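Local coordinates for protein RNA polymerase ECF-subfamily sigma factor (Streptomyces venezuelae, PDB 6DXO) that probably directs RNA polymerase to specific promoters needed for aerial mycelium formation, and is usually held inactive by an anti-sigma factor until released, at residues D5-G10 and R53-F58; Y32-K37 and N75-H80; Q103-T108 and A121-K126. All coordinates share one frame; numbering follows the deposited sequence.

Contact 1 (D5-G10 and R53-F58)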
ATOM      1  N   ASP A   5     -17.718  -2.512  -0.133  1.00 35.48           N
ATOM      2  CA  ASP A   5     -18.956  -2.735   0.616  1.00 37.20           C
ATOM      3  C   ASP A   5     -18.724  -3.575   1.867  1.00 32.37           C
ATOM      4  O   ASP A   5     -19.339  -3.324   2.904  1.00 32.82           O
ATOM      5  CB  ASP A   5     -20.029  -3.381  -0.275  1.00 37.14           C
ATOM      6  CG  ASP A   5     -20.742  -2.372  -1.161  1.00 46.41           C
ATOM      7  OD1 ASP A   5     -20.195  -1.267  -1.367  1.00 48.64           O
ATOM      8  OD2 ASP A   5     -21.851  -2.688  -1.655  1.00 52.45           O
ATOM      9  N   ARG A   6     -17.830  -4.562   1.786  1.00 30.22           N
ATOM     10  CA  ARG A   6     -17.499  -5.367   2.964  1.00 32.29           C
ATOM     11  C   ARG A   6     -16.738  -4.588   4.047  1.00 33.92           C
ATOM     12  O   ARG A   6     -16.950  -4.805   5.236  1.00 30.87           O
ATOM     13  CB  ARG A   6     -16.711  -6.630   2.581  1.00 46.36           C
ATOM     14  CG  ARG A   6     -17.525  -7.703   1.871  1.00 48.81           C
ATOM     15  CD  ARG A   6     -16.879  -9.083   2.021  1.00 50.63           C
ATOM     16  NE  ARG A   6     -15.534  -9.013   2.593  1.00 50.30           N
ATOM     17  CZ  ARG A   6     -14.856 -10.062   3.051  1.00 60.86           C
ATOM     18  NH1 ARG A   6     -15.396 -11.271   3.006  1.00 67.55           N
ATOM     19  NH2 ARG A   6     -13.638  -9.904   3.559  1.00 59.68           N
ATOM     20  N   ALA A   7     -15.832  -3.700   3.639  1.00 26.43           N
ATOM     21  CA  ALA A   7     -15.137  -2.850   4.602  1.00 22.62           C
ATOM     22  C   ALA A   7     -16.093  -1.854   5.254  1.00 21.13           C
ATOM     23  O   ALA A   7     -15.909  -1.453   6.406  1.00 26.92           O
ATOM     24  CB  ALA A   7     -14.014  -2.086   3.912  1.00 19.03           C
ATOM     25  N   GLN A   8     -17.061  -1.396   4.477  1.00 18.42           N
ATOM     26  CA  GLN A   8     -18.045  -0.462   5.006  1.00 24.32           C
ATOM     27  C   GLN A   8     -18.951  -1.177   6.017  1.00 31.15           C
ATOM     28  O   GLN A   8     -19.833  -0.557   6.619  1.00 32.31           O
ATOM     29  CB  GLN A   8     -18.834   0.180   3.869  1.00 22.19           C
ATOM     30  CG  GLN A   8     -18.045   1.254   3.115  1.00 19.18           C
ATOM     31  CD  GLN A   8     -18.761   1.773   1.863  1.00 30.32           C
ATOM     32  OE1 GLN A   8     -19.192   0.999   1.007  1.00 30.22           O
ATOM     33  NE2 GLN A   8     -18.879   3.090   1.755  1.00 31.36           N
ATOM     34  N   ALA A   9     -18.703  -2.480   6.191  1.00 34.83           N
ATOM     35  CA  ALA A   9     -19.292  -3.292   7.264  1.00 35.48           C
ATOM     36  C   ALA A   9     -18.304  -3.501   8.413  1.00 37.13           C
ATOM     37  O   ALA A   9     -18.533  -4.317   9.304  1.00 41.24           O
ATOM     38  CB  ALA A   9     -19.733  -4.636   6.731  1.00 31.58           C
ATOM     39  N   GLY A  10     -17.195  -2.775   8.387  1.00 36.79           N
ATOM     40  CA  GLY A  10     -16.236  -2.864   9.472  1.00 44.93           C
ATOM     41  C   GLY A  10     -15.489  -4.184   9.561  1.00 44.01           C
ATOM     42  O   GLY A  10     -14.819  -4.441  10.558  1.00 50.59           O
ATOM     43  N   ARG A  53     -10.922   6.712   7.069  1.00 23.69           N
ATOM     44  CA  ARG A  53     -11.623   7.619   7.971  1.00 31.79           C
ATOM     45  C   ARG A  53     -12.889   8.214   7.347  1.00 31.58           C
ATOM     46  O   ARG A  53     -13.798   8.608   8.071  1.00 31.54           O
ATOM     47  CB  ARG A  53     -10.692   8.737   8.453  1.00 30.20           C
ATOM     48  CG  ARG A  53      -9.530   8.246   9.308  1.00 39.53           C
ATOM     49  CD  ARG A  53      -8.859   9.398  10.027  1.00 46.70           C
ATOM     50  NE  ARG A  53      -8.185  10.311   9.109  1.00 51.32           N
ATOM     51  CZ  ARG A  53      -6.866  10.394   8.976  1.00 55.04           C
ATOM     52  NH1 ARG A  53      -6.075   9.619   9.709  1.00 55.88           N
ATOM     53  NH2 ARG A  53      -6.337  11.258   8.118  1.00 52.96           N
ATOM     54  N   ARG A  54     -12.947   8.282   6.017  1.00 27.30           N
ATOM     55  CA  ARG A  54     -14.124   8.836   5.345  1.00 27.01           C
ATOM     56  C   ARG A  54     -14.974   7.761   4.676  1.00 19.79           C
ATOM     57  O   ARG A  54     -15.893   8.068   3.929  1.00 21.24           O
ATOM     58  CB  ARG A  54     -13.717   9.879   4.294  1.00 30.61           C
ATOM     59  CG  ARG A  54     -12.646  10.855   4.748  1.00 40.53           C
ATOM     60  CD  ARG A  54     -12.504  12.011   3.769  1.00 53.44           C
ATOM     61  NE  ARG A  54     -13.342  13.149   4.140  1.00 70.23           N
ATOM     62  CZ  ARG A  54     -12.887  14.247   4.736  1.00 80.83           C
ATOM     63  NH1 ARG A  54     -11.597  14.358   5.022  1.00 85.73           N
ATOM     64  NH2 ARG A  54     -13.718  15.237   5.041  1.00 81.60           N
ATOM     65  N   ILE A  55     -14.670   6.497   4.931  1.00 21.90           N
ATOM     66  CA  ILE A  55     -15.301   5.445   4.158  1.00 25.23           C
ATOM     67  C   ILE A  55     -16.836   5.420   4.341  1.00 24.63           C
ATOM     68  O   ILE A  55     -17.544   4.884   3.503  1.00 22.34           O
ATOM     69  CB  ILE A  55     -14.681   4.039   4.444  1.00 26.92           C
ATOM     70  CG1 ILE A  55     -14.774   3.146   3.203  1.00 31.40           C
ATOM     71  CG2 ILE A  55     -15.324   3.389   5.671  1.00 28.46           C
ATOM     72  CD1 ILE A  55     -14.245   1.738   3.412  1.00 37.76           C
ATOM     73  N   SER A  56     -17.332   6.002   5.425  1.00 21.41           N
ATOM     74  CA  SER A  56     -18.794   6.036   5.655  1.00 29.08           C
ATOM     75  C   SER A  56     -19.495   7.053   4.745  1.00 31.82           C
ATOM     76  O   SER A  56     -20.729   7.066   4.640  1.00 36.12           O
ATOM     77  CB  SER A  56     -19.124   6.333   7.119  1.00 28.22           C
ATOM     78  OG  SER A  56     -18.690   7.627   7.497  1.00 35.01           O
ATOM     79  N   THR A  57     -18.713   7.907   4.092  1.00 28.98           N
ATOM     80  CA  THR A  57     -19.284   8.916   3.190  1.00 26.98           C
ATOM     81  C   THR A  57     -19.201   8.463   1.739  1.00 30.01           C
ATOM     82  O   THR A  57     -19.817   9.059   0.850  1.00 29.91           O
ATOM     83  CB  THR A  57     -18.535  10.249   3.287  1.00 36.77           C
ATOM     84  OG1 THR A  57     -17.220  10.084   2.735  1.00 42.87           O
ATOM     85  CG2 THR A  57     -18.420  10.700   4.735  1.00 41.52           C
ATOM     86  N   PHE A  58     -18.420   7.415   1.507  1.00 30.49           N
ATOM     87  CA  PHE A  58     -18.184   6.902   0.164  1.00 25.84           C
ATOM     88  C   PHE A  58     -19.417   6.201  -0.373  1.00 28.35           C
ATOM     89  O   PHE A  58     -19.463   4.971  -0.454  1.00 26.39           O
ATOM     90  CB  PHE A  58     -16.977   5.957   0.181  1.00 18.30           C
ATOM     91  CG  PHE A  58     -16.517   5.525  -1.182  1.00 20.70           C
ATOM     92  CD1 PHE A  58     -15.942   6.441  -2.058  1.00 25.60           C
ATOM     93  CD2 PHE A  58     -16.618   4.215  -1.572  1.00 16.88           C
ATOM     94  CE1 PHE A  58     -15.500   6.041  -3.305  1.00 21.78           C
ATOM     95  CE2 PHE A  58     -16.180   3.810  -2.822  1.00 23.42           C
ATOM     96  CZ  PHE A  58     -15.618   4.731  -3.688  1.00 24.55           C
TER
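Q8 grips I55 and F58 by a single side-chain nitrogen, joining the end of the short N-terminal helix 4-7 to the loop that follows helix 37-53 in sigma region 2. The amide NE2 donates to I55 O at 2.8 Å and to F58 O at 3.0 Å. The two acceptors lie on different sides of the nitrogen, and both sit close to the amide plane of Q8, so both N-H groups are used and the carboxamide is held against rotation. The first bond is straight, with the donor nearly on the line of the carbonyl bond; the second is more bent, its donor 40° above the plane of the F58 carbonyl. CG of Q8 stands beside the backbone N (chi1 -76°), and the chain then runs out extended, which carries the amide to both carbonyls.

The tightly packed part is apolar, beside the amide. CD1 of I55 touches A7 CB at 3.9 Å, and CG1 of I55 meets Q8 CG at 3.8 Å. F58 presents the edge of its ring to NE2, while elsewhere that ring stacks on W68 and meets W60 edge-to-face. The solvent side is looser: S56 and T57 are exposed and turn their CB atoms from the helix. T57 instead closes the loop on itself, OG1 donating to R54 O at 2.7 Å.

Apolar contacts of I55 with A7 and Q8 thus accompany the polar bonds, and one flat amide satisfies two backbone carbonyls of the loop by spending both of its hydrogens close to its own plane.

Contact 2 (Y32-K37 and N75-H80)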
ATOM      1  N   TYR A  32       6.623   9.492  -8.279  1.00 17.59           N
ATOM      2  CA  TYR A  32       7.279  10.336  -9.266  1.00 22.67           C
ATOM      3  C   TYR A  32       6.990  11.807  -9.002  1.00 22.74           C
ATOM      4  O   TYR A  32       7.499  12.679  -9.718  1.00 29.32           O
ATOM      5  CB  TYR A  32       6.862   9.925 -10.691  1.00 23.54           C
ATOM      6  CG  TYR A  32       7.250   8.500 -11.090  1.00 18.97           C
ATOM      7  CD1 TYR A  32       8.442   8.237 -11.751  1.00 19.60           C
ATOM      8  CD2 TYR A  32       6.398   7.426 -10.828  1.00 17.73           C
ATOM      9  CE1 TYR A  32       8.786   6.922 -12.133  1.00 18.59           C
ATOM     10  CE2 TYR A  32       6.734   6.130 -11.192  1.00 20.29           C
ATOM     11  CZ  TYR A  32       7.911   5.887 -11.851  1.00 19.95           C
ATOM     12  OH  TYR A  32       8.223   4.586 -12.207  1.00 24.31           O
ATOM     13  N   ARG A  33       6.200  12.074  -7.961  1.00 19.02           N
ATOM     14  CA  ARG A  33       5.728  13.421  -7.635  1.00 17.70           C
ATOM     15  C   ARG A  33       6.295  13.983  -6.341  1.00 27.11           C
ATOM     16  O   ARG A  33       5.959  15.102  -5.953  1.00 31.16           O
ATOM     17  CB  ARG A  33       4.188  13.467  -7.583  1.00 23.41           C
ATOM     18  CG  ARG A  33       3.574  13.285  -8.940  1.00 24.84           C
ATOM     19  CD  ARG A  33       2.070  13.032  -8.880  1.00 21.09           C
ATOM     20  NE  ARG A  33       1.496  13.047 -10.225  1.00 23.27           N
ATOM     21  CZ  ARG A  33       1.613  12.068 -11.118  1.00 24.83           C
ATOM     22  NH1 ARG A  33       2.287  10.956 -10.836  1.00 24.64           N
ATOM     23  NH2 ARG A  33       1.054  12.206 -12.315  1.00 29.00           N
ATOM     24  N   VAL A  34       7.165  13.227  -5.681  1.00 21.42           N
ATOM     25  CA  VAL A  34       7.737  13.694  -4.434  1.00 23.28           C
ATOM     26  C   VAL A  34       9.220  13.400  -4.403  1.00 25.00           C
ATOM     27  O   VAL A  34       9.734  12.635  -5.224  1.00 25.30           O
ATOM     28  CB  VAL A  34       7.069  13.046  -3.202  1.00 26.45           C
ATOM     29  CG1 VAL A  34       5.583  13.371  -3.176  1.00 25.81           C
ATOM     30  CG2 VAL A  34       7.326  11.547  -3.179  1.00 23.47           C
ATOM     31  N   GLY A  35       9.899  14.008  -3.441  1.00 32.72           N
ATOM     32  CA  GLY A  35      11.329  13.837  -3.290  1.00 36.76           C
ATOM     33  C   GLY A  35      11.619  12.800  -2.227  1.00 43.17           C
ATOM     34  O   GLY A  35      11.697  13.114  -1.039  1.00 56.21           O
ATOM     35  N   GLY A  36      11.743  11.552  -2.656  1.00 30.23           N
ATOM     36  CA  GLY A  36      12.234  10.505  -1.787  1.00 31.72           C
ATOM     37  C   GLY A  36      11.231   9.396  -1.554  1.00 29.35           C
ATOM     38  O   GLY A  36      10.030   9.643  -1.431  1.00 23.91           O
ATOM     39  N   LYS A  37      11.748   8.175  -1.483  1.00 30.13           N
ATOM     40  CA  LYS A  37      10.947   6.972  -1.268  1.00 30.64           C
ATOM     41  C   LYS A  37      10.186   7.010   0.051  1.00 28.38           C
ATOM     42  O   LYS A  37       9.030   6.603   0.118  1.00 24.86           O
ATOM     43  CB  LYS A  37      11.861   5.741  -1.321  1.00 32.49           C
ATOM     44  CG  LYS A  37      11.178   4.431  -1.012  1.00 39.74           C
ATOM     45  CD  LYS A  37      12.139   3.260  -1.215  1.00 50.24           C
ATOM     46  CE  LYS A  37      12.704   3.263  -2.621  1.00 55.14           C
ATOM     47  NZ  LYS A  37      13.413   1.994  -2.935  1.00 57.87           N
ATOM     48  N   ASN A  75      -4.467  15.231  -3.652  1.00 22.55           N
ATOM     49  CA  ASN A  75      -4.727  16.264  -2.640  1.00 29.37           C
ATOM     50  C   ASN A  75      -3.580  16.327  -1.621  1.00 31.76           C
ATOM     51  O   ASN A  75      -3.131  17.407  -1.246  1.00 28.86           O
ATOM     52  CB  ASN A  75      -6.064  16.019  -1.887  1.00 29.38           C
ATOM     53  CG  ASN A  75      -7.331  16.271  -2.742  1.00 35.78           C
ATOM     54  OD1 ASN A  75      -7.361  17.115  -3.631  1.00 31.60           O
ATOM     55  ND2 ASN A  75      -8.398  15.537  -2.426  1.00 30.78           N
ATOM     56  N   LEU A  76      -3.105  15.163  -1.173  1.00 24.30           N
ATOM     57  CA  LEU A  76      -2.004  15.084  -0.206  1.00 22.95           C
ATOM     58  C   LEU A  76      -0.666  15.574  -0.741  1.00 26.40           C
ATOM     59  O   LEU A  76       0.091  16.218  -0.032  1.00 30.78           O
ATOM     60  CB  LEU A  76      -1.827  13.643   0.299  1.00 22.66           C
ATOM     61  CG  LEU A  76      -2.855  13.129   1.299  1.00 30.26           C
ATOM     62  CD1 LEU A  76      -2.711  11.630   1.453  1.00 26.58           C
ATOM     63  CD2 LEU A  76      -2.682  13.814   2.640  1.00 37.21           C
ATOM     64  N   VAL A  77      -0.362  15.245  -1.987  1.00 24.84           N
ATOM     65  CA  VAL A  77       0.870  15.713  -2.596  1.00 27.37           C
ATOM     66  C   VAL A  77       0.803  17.237  -2.744  1.00 29.35           C
ATOM     67  O   VAL A  77       1.781  17.923  -2.477  1.00 35.65           O
ATOM     68  CB  VAL A  77       1.136  15.019  -3.945  1.00 32.40           C
ATOM     69  CG1 VAL A  77       2.206  15.768  -4.737  1.00 34.25           C
ATOM     70  CG2 VAL A  77       1.563  13.547  -3.707  1.00 22.96           C
ATOM     71  N   ALA A  78      -0.360  17.747  -3.142  1.00 35.63           N
ATOM     72  CA  ALA A  78      -0.562  19.191  -3.304  1.00 35.84           C
ATOM     73  C   ALA A  78      -0.396  19.909  -1.974  1.00 40.94           C
ATOM     74  O   ALA A  78       0.318  20.909  -1.877  1.00 48.95           O
ATOM     75  CB  ALA A  78      -1.943  19.470  -3.877  1.00 34.57           C
ATOM     76  N   ASP A  79      -1.061  19.385  -0.951  1.00 36.42           N
ATOM     77  CA  ASP A  79      -1.025  19.964   0.382  1.00 42.41           C
ATOM     78  C   ASP A  79       0.262  19.617   1.128  1.00 42.94           C
ATOM     79  O   ASP A  79       0.521  20.152   2.205  1.00 44.04           O
ATOM     80  CB  ASP A  79      -2.246  19.517   1.197  1.00 40.29           C
ATOM     81  CG  ASP A  79      -3.557  20.058   0.636  1.00 48.51           C
ATOM     82  OD1 ASP A  79      -3.528  21.088  -0.073  1.00 51.39           O
ATOM     83  OD2 ASP A  79      -4.618  19.456   0.910  1.00 44.55           O
ATOM     84  N   HIS A  80       1.071  18.733   0.550  1.00 52.61           N
ATOM     85  CA  HIS A  80       2.300  18.283   1.204  1.00 52.65           C
ATOM     86  C   HIS A  80       3.276  19.430   1.403  1.00 57.15           C
ATOM     87  O   HIS A  80       3.583  19.794   2.536  1.00 64.58           O
ATOM     88  CB  HIS A  80       2.970  17.148   0.417  1.00 53.83           C
ATOM     89  CG  HIS A  80       4.294  16.724   0.977  1.00 48.47           C
ATOM     90  ND1 HIS A  80       5.455  16.728   0.230  1.00 50.54           N
ATOM     91  CD2 HIS A  80       4.647  16.298   2.211  1.00 51.68           C
ATOM     92  CE1 HIS A  80       6.461  16.320   0.979  1.00 48.11           C
ATOM     93  NE2 HIS A  80       5.999  16.051   2.189  1.00 50.19           N
TER
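V77 packs against R33 and V34, a small surface contact within the all-helical fold of sigma region 2, where the loop joining helix 12-31 to helix 37-53 meets the last turns of helix 65-79. No hydrogen bond crosses between the segments; only van der Waals contacts of the V77 methyls are found, and the nearest CA atoms, those of R33 and V77, are 7.4 Å apart.

Along the second segment, L76 comes first and faces elsewhere, touching E46, T47 and R50 of helix 37-53. V77, next in sequence, turns to the loop and divides its two methyls between two residues. With CG1 anti to the backbone N (chi1 165°), this branch lies over the R33 backbone, 4.0 Å from R33 O, and also reaches R33 CB. The R33 chain, extended from CG to NE, carries the guanidinium away from V77, and its NH1 is hydrogen-bonded to Y29 O. The other methyl of V77, CG2, meets V34 CG1 at 4.1 Å. Further on, D79 N still bonds to N75 O (2.9 Å). H80 also points its CB toward the loop, but its side chain stays short of contact and touches T39 of helix 37-53, while its backbone N makes a weak bond to V77 O at 3.2 Å.

Contact 3 (Q103-T108 and A121-K126)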
ATOM      1  N   GLN A 103      16.436  -1.441  12.429  1.00 30.75           N
ATOM      2  CA  GLN A 103      15.571  -1.755  13.563  1.00 33.81           C
ATOM      3  C   GLN A 103      14.115  -1.934  13.133  1.00 27.43           C
ATOM      4  O   GLN A 103      13.401  -2.796  13.656  1.00 24.78           O
ATOM      5  CB  GLN A 103      15.678  -0.677  14.647  1.00 34.98           C
ATOM      6  CG  GLN A 103      17.054  -0.604  15.300  1.00 33.99           C
ATOM      7  CD  GLN A 103      17.144   0.457  16.384  1.00 35.19           C
ATOM      8  OE1 GLN A 103      16.180   1.155  16.670  1.00 35.16           O
ATOM      9  NE2 GLN A 103      18.319   0.571  17.001  1.00 40.54           N
ATOM     10  N   GLN A 104      13.673  -1.129  12.176  1.00 27.32           N
ATOM     11  CA  GLN A 104      12.292  -1.261  11.705  1.00 23.36           C
ATOM     12  C   GLN A 104      12.055  -2.628  11.054  1.00 23.84           C
ATOM     13  O   GLN A 104      11.111  -3.336  11.385  1.00 24.29           O
ATOM     14  CB  GLN A 104      11.915  -0.139  10.736  1.00 30.36           C
ATOM     15  CG  GLN A 104      10.402  -0.089  10.508  1.00 30.38           C
ATOM     16  CD  GLN A 104       9.939   1.096   9.678  1.00 41.25           C
ATOM     17  OE1 GLN A 104       8.925   1.010   8.982  1.00 37.74           O
ATOM     18  NE2 GLN A 104      10.662   2.213   9.763  1.00 34.49           N
ATOM     19  N   GLU A 105      12.929  -2.992  10.126  1.00 23.36           N
ATOM     20  CA  GLU A 105      12.841  -4.280   9.460  1.00 28.92           C
ATOM     21  C   GLU A 105      12.928  -5.443  10.447  1.00 23.82           C
ATOM     22  O   GLU A 105      12.230  -6.444  10.290  1.00 21.49           O
ATOM     23  CB  GLU A 105      13.946  -4.419   8.417  1.00 28.33           C
ATOM     24  CG  GLU A 105      13.917  -5.749   7.691  1.00 34.99           C
ATOM     25  CD  GLU A 105      14.842  -5.773   6.497  1.00 46.90           C
ATOM     26  OE1 GLU A 105      15.686  -4.854   6.386  1.00 53.42           O
ATOM     27  OE2 GLU A 105      14.719  -6.703   5.668  1.00 47.37           O
ATOM     28  N   CYS A 106      13.795  -5.320  11.453  1.00 21.03           N
ATOM     29  CA  CYS A 106      13.942  -6.394  12.434  1.00 22.06           C
ATOM     30  C   CYS A 106      12.632  -6.631  13.193  1.00 21.99           C
ATOM     31  O   CYS A 106      12.141  -7.756  13.266  1.00 21.23           O
ATOM     32  CB  CYS A 106      15.089  -6.103  13.412  1.00 26.92           C
ATOM     33  SG  CYS A 106      15.540  -7.513  14.468  1.00 28.29           S
ATOM     34  N   VAL A 107      12.052  -5.573  13.749  1.00 21.42           N
ATOM     35  CA  VAL A 107      10.798  -5.729  14.491  1.00 23.22           C
ATOM     36  C   VAL A 107       9.647  -6.203  13.594  1.00 22.34           C
ATOM     37  O   VAL A 107       8.791  -6.963  14.025  1.00 22.93           O
ATOM     38  CB  VAL A 107      10.372  -4.443  15.252  1.00 31.87           C
ATOM     39  CG1 VAL A 107      11.406  -4.061  16.301  1.00 25.37           C
ATOM     40  CG2 VAL A 107      10.103  -3.299  14.293  1.00 34.98           C
ATOM     41  N   THR A 108       9.630  -5.752  12.346  1.00 17.09           N
ATOM     42  CA  THR A 108       8.566  -6.143  11.417  1.00 17.71           C
ATOM     43  C   THR A 108       8.650  -7.636  11.101  1.00 18.29           C
ATOM     44  O   THR A 108       7.680  -8.372  11.241  1.00 16.18           O
ATOM     45  CB  THR A 108       8.653  -5.335  10.129  1.00 16.41           C
ATOM     46  OG1 THR A 108       8.539  -3.939  10.453  1.00 21.56           O
ATOM     47  CG2 THR A 108       7.517  -5.719   9.175  1.00 20.58           C
ATOM     48  N   ALA A 121      17.484 -13.610  10.589  1.00 21.55           N
ATOM     49  CA  ALA A 121      18.892 -13.502  10.225  1.00 25.27           C
ATOM     50  C   ALA A 121      19.109 -13.794   8.739  1.00 23.90           C
ATOM     51  O   ALA A 121      19.812 -13.045   8.050  1.00 25.93           O
ATOM     52  CB  ALA A 121      19.746 -14.419  11.094  1.00 29.70           C
ATOM     53  N   ARG A 122      18.484 -14.860   8.240  1.00 17.15           N
ATOM     54  CA  ARG A 122      18.628 -15.225   6.830  1.00 20.23           C
ATOM     55  C   ARG A 122      18.120 -14.125   5.907  1.00 22.52           C
ATOM     56  O   ARG A 122      18.782 -13.776   4.925  1.00 22.98           O
ATOM     57  CB  ARG A 122      17.910 -16.536   6.494  1.00 27.05           C
ATOM     58  CG  ARG A 122      18.266 -17.716   7.372  1.00 33.77           C
ATOM     59  CD  ARG A 122      19.723 -18.142   7.229  1.00 45.54           C
ATOM     60  NE  ARG A 122      19.971 -19.355   8.005  1.00 50.14           N
ATOM     61  CZ  ARG A 122      20.249 -19.369   9.306  1.00 51.34           C
ATOM     62  NH1 ARG A 122      20.330 -18.231   9.986  1.00 50.58           N
ATOM     63  NH2 ARG A 122      20.445 -20.525   9.930  1.00 38.34           N
ATOM     64  N   VAL A 123      16.939 -13.578   6.211  1.00 18.53           N
ATOM     65  CA  VAL A 123      16.370 -12.497   5.401  1.00 18.32           C
ATOM     66  C   VAL A 123      17.212 -11.220   5.401  1.00 20.87           C
ATOM     67  O   VAL A 123      17.364 -10.561   4.358  1.00 20.71           O
ATOM     68  CB  VAL A 123      14.957 -12.126   5.895  1.00 21.86           C
ATOM     69  CG1 VAL A 123      14.425 -10.878   5.152  1.00 19.29           C
ATOM     70  CG2 VAL A 123      14.024 -13.309   5.725  1.00 23.83           C
ATOM     71  N   MET A 124      17.737 -10.861   6.568  1.00 20.52           N
ATOM     72  CA  MET A 124      18.467  -9.599   6.709  1.00 28.90           C
ATOM     73  C   MET A 124      19.954  -9.705   6.354  1.00 25.99           C
ATOM     74  O   MET A 124      20.642  -8.685   6.256  1.00 28.25           O
ATOM     75  CB  MET A 124      18.297  -9.031   8.119  1.00 25.17           C
ATOM     76  CG  MET A 124      16.860  -8.609   8.430  1.00 23.99           C
ATOM     77  SD  MET A 124      16.680  -7.697   9.968  1.00 28.87           S
ATOM     78  CE  MET A 124      17.353  -6.097   9.499  1.00 35.11           C
ATOM     79  N   GLY A 125      20.434 -10.927   6.161  1.00 26.34           N
ATOM     80  CA  GLY A 125      21.834 -11.143   5.837  1.00 34.45           C
ATOM     81  C   GLY A 125      22.733 -10.844   7.023  1.00 42.80           C
ATOM     82  O   GLY A 125      23.836 -10.313   6.874  1.00 40.96           O
ATOM     83  N   LYS A 126      22.256 -11.193   8.210  1.00 34.78           N
ATOM     84  CA  LYS A 126      23.019 -10.998   9.432  1.00 30.24           C
ATOM     85  C   LYS A 126      23.108 -12.308  10.208  1.00 32.87           C
ATOM     86  O   LYS A 126      22.390 -13.256   9.915  1.00 30.28           O
ATOM     87  CB  LYS A 126      22.366  -9.904  10.278  1.00 27.80           C
ATOM     88  CG  LYS A 126      22.201  -8.598   9.516  1.00 37.23           C
ATOM     89  CD  LYS A 126      21.882  -7.431  10.420  1.00 48.96           C
ATOM     90  CE  LYS A 126      22.513  -6.161   9.877  1.00 58.62           C
ATOM     91  NZ  LYS A 126      22.423  -5.040  10.850  1.00 67.82           N
TER
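Within the helix-turn-helix domain of sigma region 4, E105 and C106 of helix 101-112 receive M124 from the end of helix 117-124, the helix that precedes helix 128-144. The nearest CA atoms, those of C106 and M124, are 8.0 Å apart, and side chains bridge that distance without any hydrogen bond between the segments.

M124 carries most of the contact. Its chain is bent at the last torsion (chi3 75°), which folds CE back along the side of E105 while the sulfur stays over the helix backbone: SD lies 3.9 Å from C106 CA and 4.1 Å from C106 CB. E105 leaves its helix with CG anti to the backbone N (chi1 180°) and runs extended, so that it and M124 lie alongside each other, pointing in opposite directions. CE consequently meets the whole length of the glutamate, at 3.9 Å from E105 CB and 3.7 Å from E105 OE1. The other carboxylate oxygen, E105 OE2, comes within 4.2 Å of V123 CG1. Cutting E105 back to an alanine would probably leave M124 CE without the methylene and carboxylate that flank it, free to turn about chi3.

M124 also touches Q102 and L109, so helix 101-112 holds it at several points. G125, with positive phi, ends helix 117-124, and K126 N bonds back to A121 O at 3.1 Å. E105 further packs on E61 of the other chain of the complex, so the same side chain packs between the two helices and also meets the partner protein.

The chemistry is that of a thioether packed against the backbone of C106 and along both the methylenes and the carboxylate of E105: dispersion and shape join the two helices, and the carboxylate contributes contact here rather than a bond.

How the contacts relate
From the N terminus, the chain passes through contact 1 at 5-10, runs along helix 12-31 and enters contact 2 at 32-37. Helix 37-53 then leads back to 53-58, closing contact 1 around both helices, and helix 65-79 ends at 75-80, closing contact 2. The two closures therefore cross along the chain, both within or beside sigma region 2, although their centres lie 26 Å apart. Contact 3 follows in series beyond the unmodelled residues 81-87. It spans a much shorter loop, tying helix 101-112 to helix 117-124 in region 4. Its centre is 35 Å from that of contact 1, across the chain's centre, and none of the three contacts touches another.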